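Local coordinates for protein glutathione peroxidase (Schistosoma mansoni, PDB 2V1M) that catalyses the reduction of hydrogen peroxide by glutathione, giving glutathione disulfide and water, at residues K17-V22 with A84-F89; V33-N38 with G160-L165; M56-V61 with G95-M100. One frame throughout, in Å; residues are numbered along the deposited sequence.

Contact 1 (K17-V22 with A84-F89); sequences KDINGV and AEIKKF
The turn of a β-hairpin, a type I turn with a G1 β-bulge at Gly-21 between strands 15-17 and 23-25, sets Ile-19 and Asn-20 against Ile-86 and Lys-87 of helix 83-94. Ile-19 points into the helix: with CG1 anti to the backbone N (chi1 -158°), its CD1 lies against the start of Lys-87, 3.8 Å from Lys-87 CB, and is 3.9 Å from Ile-86 CG2. The chain of Lys-87 leaves the helix fully extended and crosses Ile-19 obliquely, with CB near CD1 and CD more loosely near CG2, before its ammonium reaches the turn. There Lys-87 NZ gives a hydrogen bond of 2.8 Å to Asn-20 OD1, bent to 126° at the oxygen and tilted 21° out of the carbonyl plane. Asn-20 meets the lysine chain almost at a right angle. Ile-19 and Ile-86 are buried, whereas Asn-20 is exposed. Backbone bonds tie Ile-19 to Met-100 and Lys-17 to Ser-102. Within the turn, Asp-18 OD1 accepts Asn-20 N at 2.8 Å, an Asx turn, and also Val-22 N at 3.0 Å, the two donors coming from opposite faces of the carboxylate.

Contact 2 (V33-N38 with G160-L165); sequences VCLIVN and GDIMEL
No aromatic ring takes part between Val-33 and Leu-165; the flat group is the backbone carbonyl of Leu-165, and one face of it is covered by a methyl. Val-33 CG2 sits almost straight above that plane, 3.7 Å from Leu-165 C and equally 3.7 Å from Leu-165 O, so the methyl lies over the C=O bond and not at its edge. The same methyl also packs 3.8 Å from Leu-165 CB. It can do so because Val-33 CG2 stands anti to its own carbonyl carbon while CG1 takes the place anti to the backbone N (chi1 172°). A second, looser touch lies two residues along the strand, and about one turn back along the helix, where Leu-35 CD2 and Ile-162 CD1 meet methyl to methyl at 4.4 Å. Ile-162 does not aim its CB at the strand; the extended outer part of its chain (chi2 164°) carries CD1 across. The side chains that meet are all apolar, and they join helix 159-167 to one face of the central sheet of this thioredoxin-like fold. Val-33 and Leu-35 project from that face, and their strand is held through backbone bonds between strands 65-71 and 136-139. Leu-138 of strand 136-139 touches Val-33, Ile-162 and Leu-165, whereas Leu-35 also rests on Leu-53, and Ile-162 on Leu-60, both of helix 46-60.

Contact 3 (M56-V61 with G95-M100); sequences MHTRLV and GVQFDM
His-57 leans from its helix onto the Gln-97 to Phe-98 backbone, its ring carried toward that backbone by CG lying anti to the backbone N (chi1 169°). His-57 CB comes first, 4.1 Å from Phe-98 CD1 and oblique to that ring. His-57 CG follows, loosely near Phe-98 CB, and His-57 ND1 packs closer, 3.6 Å from Phe-98 CB. Beyond ND1, His-57 CE1 is 3.7 Å from Gln-97 O; on the other branch His-57 CD2 lies 3.7 Å from Gln-97 CB. At the tip, His-57 NE2 touches Gln-97 CB at 3.5 Å, a packing contact. One face of the imidazole is therefore laid on the peptide group linking the two residues, with Phe-98 N over the ring centre; the opposite face carries Val-61 CB, 3.7 Å above the plane toward the rim. In the thioredoxin-like fold this joins the C-terminal part of helix 46-60 to the loop that runs from helix 83-94 into edge strand 99-100. Phe-98 turns its ring inward with CG between the backbone N and the carbonyl carbon (chi1 53°), toward Leu-53 of the helix and Ile-67 and Ala-69 of strand 65-71; Val-96 CG1 covers one face, 3.4 Å above the ring centre. The Gln-97 chain crosses His-57 at about a right angle, with amide and imidazole planes 59° apart. Gln-97 OE1 stays 3.7 Å from Thr-58 OG1, too far for a hydrogen bond; that hydroxyl is hydrogen-bonded to Gln-54 O, while Gln-54 OE1 accepts from Gln-97 N.

Overall arrangement
Contacts 2 and 3 both reach the mixed sheet, through strand 33-39 and edge strand 99-100; contact 1 joins a separate hairpin to helix 83-94. Contacts 1 and 2 lie on opposite sides of the chain's centre, their centres about 23 Å apart, while contact 3 stands about 16 Å from contact 1 and about 12 Å from contact 2. Along the chain contact 1 interlaces with both others, and contact 3 falls wholly between the segments of contact 2. Helix 83-94 leads into strand 99-100, where Ile-19 N and Met-100 O make a probable hydrogen bond; strand 33-39 leads into helix 46-60, where Leu-60 meets Met-163. Contact 3 thus bridges the two that do not touch.

Contact 1 (K17-V22 with A84-F89)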
loop_
_atom_site.group_PDB
_atom_site.type_symbol
_atom_site.label_atom_id
_atom_site.label_comp_id
_atom_site.label_asym_id
_atom_site.label_seq_id
_atom_site.Cartn_x
_atom_site.Cartn_y
_atom_site.Cartn_z
ATOM N N LYS A 17 -10.794 -1.864 6.708
ATOM C CA LYS A 17 -10.591 -2.673 7.909
ATOM C C LYS A 17 -9.094 -2.977 8.049
ATOM O O LYS A 17 -8.465 -3.506 7.134
ATOM C CB LYS A 17 -11.391 -3.965 7.759
ATOM C CG LYS A 17 -11.466 -4.807 9.042
ATOM C CD LYS A 17 -12.304 -6.088 8.858
ATOM C CE LYS A 17 -13.754 -5.810 8.416
ATOM N NZ LYS A 17 -14.459 -5.010 9.423
ATOM N N ASP A 18 -8.538 -2.660 9.219
ATOM C CA ASP A 18 -7.123 -2.965 9.461
ATOM C C ASP A 18 -6.939 -4.464 9.763
ATOM O O ASP A 18 -7.918 -5.221 9.831
ATOM C CB ASP A 18 -6.496 -2.010 10.494
ATOM C CG ASP A 18 -6.751 -2.362 11.952
ATOM O OD1 ASP A 18 -7.248 -3.459 12.271
ATOM O OD2 ASP A 18 -6.376 -1.488 12.779
ATOM N N ILE A 19 -5.697 -4.890 9.929
ATOM C CA ILE A 19 -5.439 -6.342 10.010
ATOM C C ILE A 19 -5.975 -6.966 11.295
ATOM O O ILE A 19 -6.108 -8.180 11.367
ATOM C CB ILE A 19 -3.975 -6.690 9.749
ATOM C CG1 ILE A 19 -3.794 -8.151 9.303
ATOM C CG2 ILE A 19 -3.125 -6.309 10.975
ATOM C CD1 ILE A 19 -2.450 -8.385 8.618
ATOM N N ASN A 20 -6.249 -6.118 12.289
ATOM C CA ASN A 20 -6.850 -6.556 13.565
ATOM C C ASN A 20 -8.370 -6.549 13.533
ATOM O O ASN A 20 -9.016 -6.861 14.561
ATOM C CB ASN A 20 -6.373 -5.651 14.702
ATOM C CG ASN A 20 -4.858 -5.721 14.886
ATOM O OD1 ASN A 20 -4.269 -6.808 14.750
ATOM N ND2 ASN A 20 -4.230 -4.584 15.161
ATOM N N GLY A 21 -8.948 -6.208 12.378
ATOM C CA GLY A 21 -10.403 -6.144 12.251
ATOM C C GLY A 21 -10.987 -4.804 12.647
ATOM O O GLY A 21 -12.228 -4.685 12.690
ATOM N N VAL A 22 -10.159 -3.796 12.882
ATOM C CA VAL A 22 -10.609 -2.461 13.290
ATOM C C VAL A 22 -10.761 -1.583 12.061
ATOM O O VAL A 22 -9.773 -1.337 11.334
ATOM C CB VAL A 22 -9.600 -1.849 14.296
ATOM C CG1 VAL A 22 -9.869 -0.367 14.537
ATOM C CG2 VAL A 22 -9.614 -2.667 15.609
ATOM N N ALA A 84 -4.920 -13.159 10.846
ATOM C CA ALA A 84 -4.051 -13.377 12.032
ATOM C C ALA A 84 -2.734 -14.013 11.596
ATOM O O ALA A 84 -1.669 -13.665 12.138
ATOM C CB ALA A 84 -4.755 -14.205 13.073
ATOM N N GLU A 85 -2.794 -14.957 10.674
ATOM C CA GLU A 85 -1.602 -15.638 10.218
ATOM C C GLU A 85 -0.719 -14.721 9.376
ATOM O O GLU A 85 0.518 -14.773 9.497
ATOM C CB GLU A 85 -1.989 -16.888 9.452
ATOM C CG GLU A 85 -0.806 -17.689 8.943
ATOM C CD GLU A 85 -1.188 -19.052 8.334
ATOM O OE1 GLU A 85 -2.385 -19.393 8.241
ATOM O OE2 GLU A 85 -0.246 -19.770 7.913
ATOM N N ILE A 86 -1.317 -13.911 8.503
ATOM C CA ILE A 86 -0.529 -12.908 7.767
ATOM C C ILE A 86 0.211 -11.988 8.761
ATOM O O ILE A 86 1.423 -11.699 8.632
ATOM C CB ILE A 86 -1.436 -12.084 6.841
ATOM C CG1 ILE A 86 -2.030 -12.977 5.729
ATOM C CG2 ILE A 86 -0.633 -10.920 6.224
ATOM C CD1 ILE A 86 -3.169 -12.317 4.991
ATOM N N LYS A 87 -0.520 -11.482 9.743
ATOM C CA LYS A 87 0.062 -10.560 10.719
ATOM C C LYS A 87 1.234 -11.214 11.438
ATOM O O LYS A 87 2.304 -10.610 11.596
ATOM C CB LYS A 87 -0.995 -10.130 11.726
ATOM C CG LYS A 87 -0.453 -9.110 12.757
ATOM C CD LYS A 87 -1.459 -8.812 13.859
ATOM C CE LYS A 87 -0.920 -7.794 14.847
ATOM N NZ LYS A 87 -1.849 -7.554 15.970
ATOM N N LYS A 88 1.036 -12.434 11.921
ATOM C CA LYS A 88 2.124 -13.127 12.637
ATOM C C LYS A 88 3.324 -13.328 11.722
ATOM O O LYS A 88 4.468 -13.123 12.138
ATOM C CB LYS A 88 1.619 -14.479 13.180
ATOM C CG LYS A 88 2.671 -15.249 13.977
ATOM C CD LYS A 88 2.066 -16.517 14.594
ATOM C CE LYS A 88 3.089 -17.322 15.337
ATOM N NZ LYS A 88 3.377 -16.755 16.698
ATOM N N PHE A 89 3.081 -13.737 10.482
ATOM C CA PHE A 89 4.159 -14.001 9.569
ATOM C C PHE A 89 5.015 -12.760 9.349
ATOM O O PHE A 89 6.249 -12.804 9.486
ATOM C CB PHE A 89 3.614 -14.522 8.220
ATOM C CG PHE A 89 4.679 -14.618 7.128
ATOM C CD1 PHE A 89 5.091 -15.848 6.630
ATOM C CD2 PHE A 89 5.292 -13.464 6.662
ATOM C CE1 PHE A 89 6.080 -15.919 5.638
ATOM C CE2 PHE A 89 6.293 -13.535 5.683
ATOM C CZ PHE A 89 6.678 -14.766 5.178
#

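Contact 2 (V33-N38 with G160-L165)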
loop_
_atom_site.group_PDB
_atom_site.type_symbol
_atom_site.label_atom_id
_atom_site.label_comp_id
_atom_site.label_asym_id
_atom_site.label_seq_id
_atom_site.Cartn_x
_atom_site.Cartn_y
_atom_site.Cartn_z
ATOM N N VAL A 33 2.559 11.790 3.649
ATOM C CA VAL A 33 2.757 11.104 2.371
ATOM C C VAL A 33 2.500 9.627 2.602
ATOM O O VAL A 33 2.997 9.078 3.590
ATOM C CB VAL A 33 4.201 11.349 1.852
ATOM C CG1 VAL A 33 4.523 10.493 0.627
ATOM C CG2 VAL A 33 4.417 12.817 1.568
ATOM N N CYS A 34 1.739 8.983 1.696
ATOM C CA CYS A 34 1.440 7.578 1.857
ATOM C C CYS A 34 1.956 6.767 0.690
ATOM O O CYS A 34 1.859 7.190 -0.475
ATOM C CB CYS A 34 -0.078 7.326 1.999
ATOM S SG CYS A 34 -0.834 8.147 3.415
ATOM N N LEU A 35 2.479 5.586 1.009
ATOM C CA LEU A 35 2.867 4.608 0.006
ATOM C C LEU A 35 1.963 3.400 0.211
ATOM O O LEU A 35 2.008 2.779 1.282
ATOM C CB LEU A 35 4.344 4.223 0.141
ATOM C CG LEU A 35 4.839 3.321 -1.011
ATOM C CD1 LEU A 35 4.849 4.074 -2.366
ATOM C CD2 LEU A 35 6.220 2.769 -0.655
ATOM N N ILE A 36 1.084 3.134 -0.764
ATOM C CA ILE A 36 0.054 2.117 -0.629
ATOM C C ILE A 36 0.443 0.918 -1.481
ATOM O O ILE A 36 0.630 1.063 -2.732
ATOM C CB ILE A 36 -1.342 2.689 -1.022
ATOM C CG1 ILE A 36 -1.643 3.924 -0.148
ATOM C CG2 ILE A 36 -2.372 1.574 -0.868
ATOM C CD1 ILE A 36 -2.997 4.570 -0.416
ATOM N N VAL A 37 0.567 -0.233 -0.837
ATOM C CA VAL A 37 1.148 -1.422 -1.482
ATOM C C VAL A 37 0.195 -2.580 -1.301
ATOM O O VAL A 37 -0.261 -2.842 -0.187
ATOM C CB VAL A 37 2.521 -1.753 -0.804
ATOM C CG1 VAL A 37 3.213 -2.905 -1.577
ATOM C CG2 VAL A 37 3.389 -0.536 -0.729
ATOM N N ASN A 38 -0.143 -3.302 -2.387
ATOM C CA ASN A 38 -0.869 -4.569 -2.249
ATOM C C ASN A 38 0.160 -5.671 -2.055
ATOM O O ASN A 38 1.164 -5.696 -2.758
ATOM C CB ASN A 38 -1.797 -4.829 -3.434
ATOM C CG ASN A 38 -1.051 -4.933 -4.783
ATOM O OD1 ASN A 38 -0.430 -3.959 -5.241
ATOM N ND2 ASN A 38 -1.154 -6.097 -5.436
ATOM N N GLY A 160 13.360 8.588 -3.626
ATOM C CA GLY A 160 13.591 9.945 -4.136
ATOM C C GLY A 160 12.261 10.698 -4.331
ATOM O O GLY A 160 12.113 11.884 -3.953
ATOM N N ASP A 161 11.282 10.015 -4.931
ATOM C CA ASP A 161 9.980 10.617 -5.143
ATOM C C ASP A 161 9.280 10.900 -3.812
ATOM O O ASP A 161 8.627 11.939 -3.658
ATOM C CB ASP A 161 9.103 9.710 -6.014
ATOM C CG ASP A 161 9.606 9.595 -7.472
ATOM O OD1 ASP A 161 10.379 10.467 -7.926
ATOM O OD2 ASP A 161 9.168 8.640 -8.171
ATOM N N ILE A 162 9.399 9.983 -2.851
ATOM C CA ILE A 162 8.866 10.242 -1.523
ATOM C C ILE A 162 9.485 11.504 -0.923
ATOM O O ILE A 162 8.770 12.327 -0.359
ATOM C CB ILE A 162 9.093 9.012 -0.621
ATOM C CG1 ILE A 162 8.116 7.882 -1.047
ATOM C CG2 ILE A 162 8.878 9.381 0.879
ATOM C CD1 ILE A 162 8.519 6.504 -0.493
ATOM N N MET A 163 10.809 11.649 -1.001
ATOM C CA MET A 163 11.457 12.836 -0.422
ATOM C C MET A 163 10.914 14.107 -1.023
ATOM O O MET A 163 10.743 15.119 -0.312
ATOM C CB MET A 163 12.997 12.804 -0.575
ATOM C CG MET A 163 13.677 11.604 0.105
ATOM S SD MET A 163 13.151 11.223 1.742
ATOM C CE MET A 163 13.916 12.545 2.676
ATOM N N GLU A 164 10.666 14.118 -2.335
ATOM C CA GLU A 164 10.118 15.333 -2.944
ATOM C C GLU A 164 8.776 15.668 -2.296
ATOM O O GLU A 164 8.525 16.827 -1.888
ATOM C CB GLU A 164 10.027 15.202 -4.473
ATOM C CG GLU A 164 11.414 15.109 -5.168
ATOM C CD GLU A 164 11.386 14.778 -6.659
ATOM O OE1 GLU A 164 10.776 13.777 -7.087
ATOM O OE2 GLU A 164 12.024 15.521 -7.422
ATOM N N LEU A 165 7.922 14.661 -2.166
ATOM C CA LEU A 165 6.591 14.956 -1.612
ATOM C C LEU A 165 6.641 15.283 -0.111
ATOM O O LEU A 165 5.814 16.063 0.385
ATOM C CB LEU A 165 5.626 13.819 -1.892
ATOM C CG LEU A 165 5.374 13.497 -3.374
ATOM C CD1 LEU A 165 4.281 12.419 -3.454
ATOM C CD2 LEU A 165 4.942 14.757 -4.135
#

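Contact 3 (M56-V61 with G95-M100)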
loop_
_atom_site.group_PDB
_atom_site.type_symbol
_atom_site.label_atom_id
_atom_site.label_comp_id
_atom_site.label_asym_id
_atom_site.label_seq_id
_atom_site.Cartn_x
_atom_site.Cartn_y
_atom_site.Cartn_z
ATOM N N MET A 56 12.386 1.477 4.899
ATOM C CA MET A 56 11.935 2.814 4.551
ATOM C C MET A 56 11.017 3.413 5.600
ATOM O O MET A 56 11.135 4.608 5.886
ATOM C CB MET A 56 11.260 2.814 3.201
ATOM C CG MET A 56 12.203 2.497 2.069
ATOM S SD MET A 56 11.382 2.196 0.489
ATOM C CE MET A 56 10.780 3.853 0.145
ATOM N N HIS A 57 10.144 2.593 6.186
ATOM C CA HIS A 57 9.350 3.048 7.330
ATOM C C HIS A 57 10.283 3.591 8.415
ATOM O O HIS A 57 10.087 4.676 8.963
ATOM C CB HIS A 57 8.565 1.877 7.900
ATOM C CG HIS A 57 7.936 2.198 9.211
ATOM N ND1 HIS A 57 6.701 2.817 9.303
ATOM C CD2 HIS A 57 8.391 1.998 10.479
ATOM C CE1 HIS A 57 6.438 2.961 10.592
ATOM N NE2 HIS A 57 7.441 2.497 11.319
ATOM N N THR A 58 11.302 2.804 8.766
ATOM C CA THR A 58 12.170 3.201 9.864
ATOM C C THR A 58 12.933 4.503 9.544
ATOM O O THR A 58 13.146 5.347 10.422
ATOM C CB THR A 58 13.065 2.025 10.243
ATOM O OG1 THR A 58 12.224 0.957 10.733
ATOM C CG2 THR A 58 14.048 2.401 11.333
ATOM N N ARG A 59 13.337 4.668 8.279
ATOM C CA ARG A 59 14.053 5.881 7.884
ATOM C C ARG A 59 13.141 7.116 7.858
ATOM O O ARG A 59 13.592 8.230 8.183
ATOM C CB ARG A 59 14.743 5.681 6.511
ATOM C CG ARG A 59 15.576 6.861 6.059
ATOM C CD ARG A 59 16.222 6.617 4.718
ATOM N NE ARG A 59 17.506 5.952 4.876
ATOM C CZ ARG A 59 18.381 5.760 3.896
ATOM N NH1 ARG A 59 19.529 5.147 4.155
ATOM N NH2 ARG A 59 18.108 6.161 2.660
ATOM N N LEU A 60 11.881 6.932 7.430
ATOM C CA LEU A 60 11.062 8.075 7.000
ATOM C C LEU A 60 9.780 8.288 7.774
ATOM O O LEU A 60 9.145 9.342 7.554
ATOM C CB LEU A 60 10.781 7.945 5.505
ATOM C CG LEU A 60 12.046 8.025 4.624
ATOM C CD1 LEU A 60 11.687 7.738 3.175
ATOM C CD2 LEU A 60 12.788 9.354 4.759
ATOM N N VAL A 61 9.354 7.390 8.667
ATOM C CA VAL A 61 8.109 7.619 9.380
ATOM C C VAL A 61 8.132 8.944 10.157
ATOM O O VAL A 61 7.134 9.672 10.184
ATOM C CB VAL A 61 7.772 6.428 10.296
ATOM C CG1 VAL A 61 8.828 6.219 11.396
ATOM C CG2 VAL A 61 6.340 6.568 10.883
ATOM N N GLY A 95 9.557 -7.863 11.233
ATOM C CA GLY A 95 9.390 -6.797 12.221
ATOM C C GLY A 95 8.617 -5.592 11.661
ATOM O O GLY A 95 8.896 -4.449 12.021
ATOM N N VAL A 96 7.595 -5.869 10.828
ATOM C CA VAL A 96 6.826 -4.799 10.232
ATOM C C VAL A 96 6.253 -3.858 11.307
ATOM O O VAL A 96 5.513 -4.310 12.207
ATOM C CB VAL A 96 5.663 -5.375 9.410
ATOM C CG1 VAL A 96 4.669 -4.287 9.012
ATOM C CG2 VAL A 96 6.217 -6.081 8.172
ATOM N N GLN A 97 6.553 -2.566 11.141
ATOM C CA GLN A 97 6.011 -1.525 12.037
ATOM C C GLN A 97 5.057 -0.593 11.331
ATOM O O GLN A 97 4.423 0.239 11.997
ATOM C CB GLN A 97 7.144 -0.728 12.673
ATOM C CG GLN A 97 7.970 -1.540 13.631
ATOM C CD GLN A 97 9.128 -0.722 14.119
ATOM O OE1 GLN A 97 9.985 -0.309 13.333
ATOM N NE2 GLN A 97 9.138 -0.390 15.415
ATOM N N PHE A 98 4.962 -0.666 10.000
ATOM C CA PHE A 98 4.021 0.133 9.247
ATOM C C PHE A 98 2.611 -0.506 9.321
ATOM O O PHE A 98 2.401 -1.503 10.036
ATOM C CB PHE A 98 4.496 0.355 7.806
ATOM C CG PHE A 98 4.857 -0.902 7.048
ATOM C CD1 PHE A 98 6.172 -1.401 7.055
ATOM C CD2 PHE A 98 3.872 -1.622 6.350
ATOM C CE1 PHE A 98 6.488 -2.569 6.367
ATOM C CE2 PHE A 98 4.190 -2.805 5.682
ATOM C CZ PHE A 98 5.501 -3.297 5.705
ATOM N N ASP A 99 1.628 0.122 8.666
ATOM C CA ASP A 99 0.235 -0.238 8.878
ATOM C C ASP A 99 -0.182 -1.369 7.945
ATOM O O ASP A 99 -0.096 -1.258 6.723
ATOM C CB ASP A 99 -0.637 1.001 8.718
ATOM C CG ASP A 99 -0.422 2.009 9.836
ATOM O OD1 ASP A 99 0.018 1.615 10.935
ATOM O OD2 ASP A 99 -0.737 3.195 9.603
ATOM N N MET A 100 -0.705 -2.437 8.549
ATOM C CA MET A 100 -1.231 -3.617 7.876
ATOM C C MET A 100 -2.743 -3.619 7.911
ATOM O O MET A 100 -3.372 -3.272 8.930
ATOM C CB MET A 100 -0.737 -4.890 8.587
ATOM C CG MET A 100 0.789 -5.130 8.538
ATOM S SD MET A 100 1.450 -5.426 6.881
ATOM C CE MET A 100 0.477 -6.826 6.333
#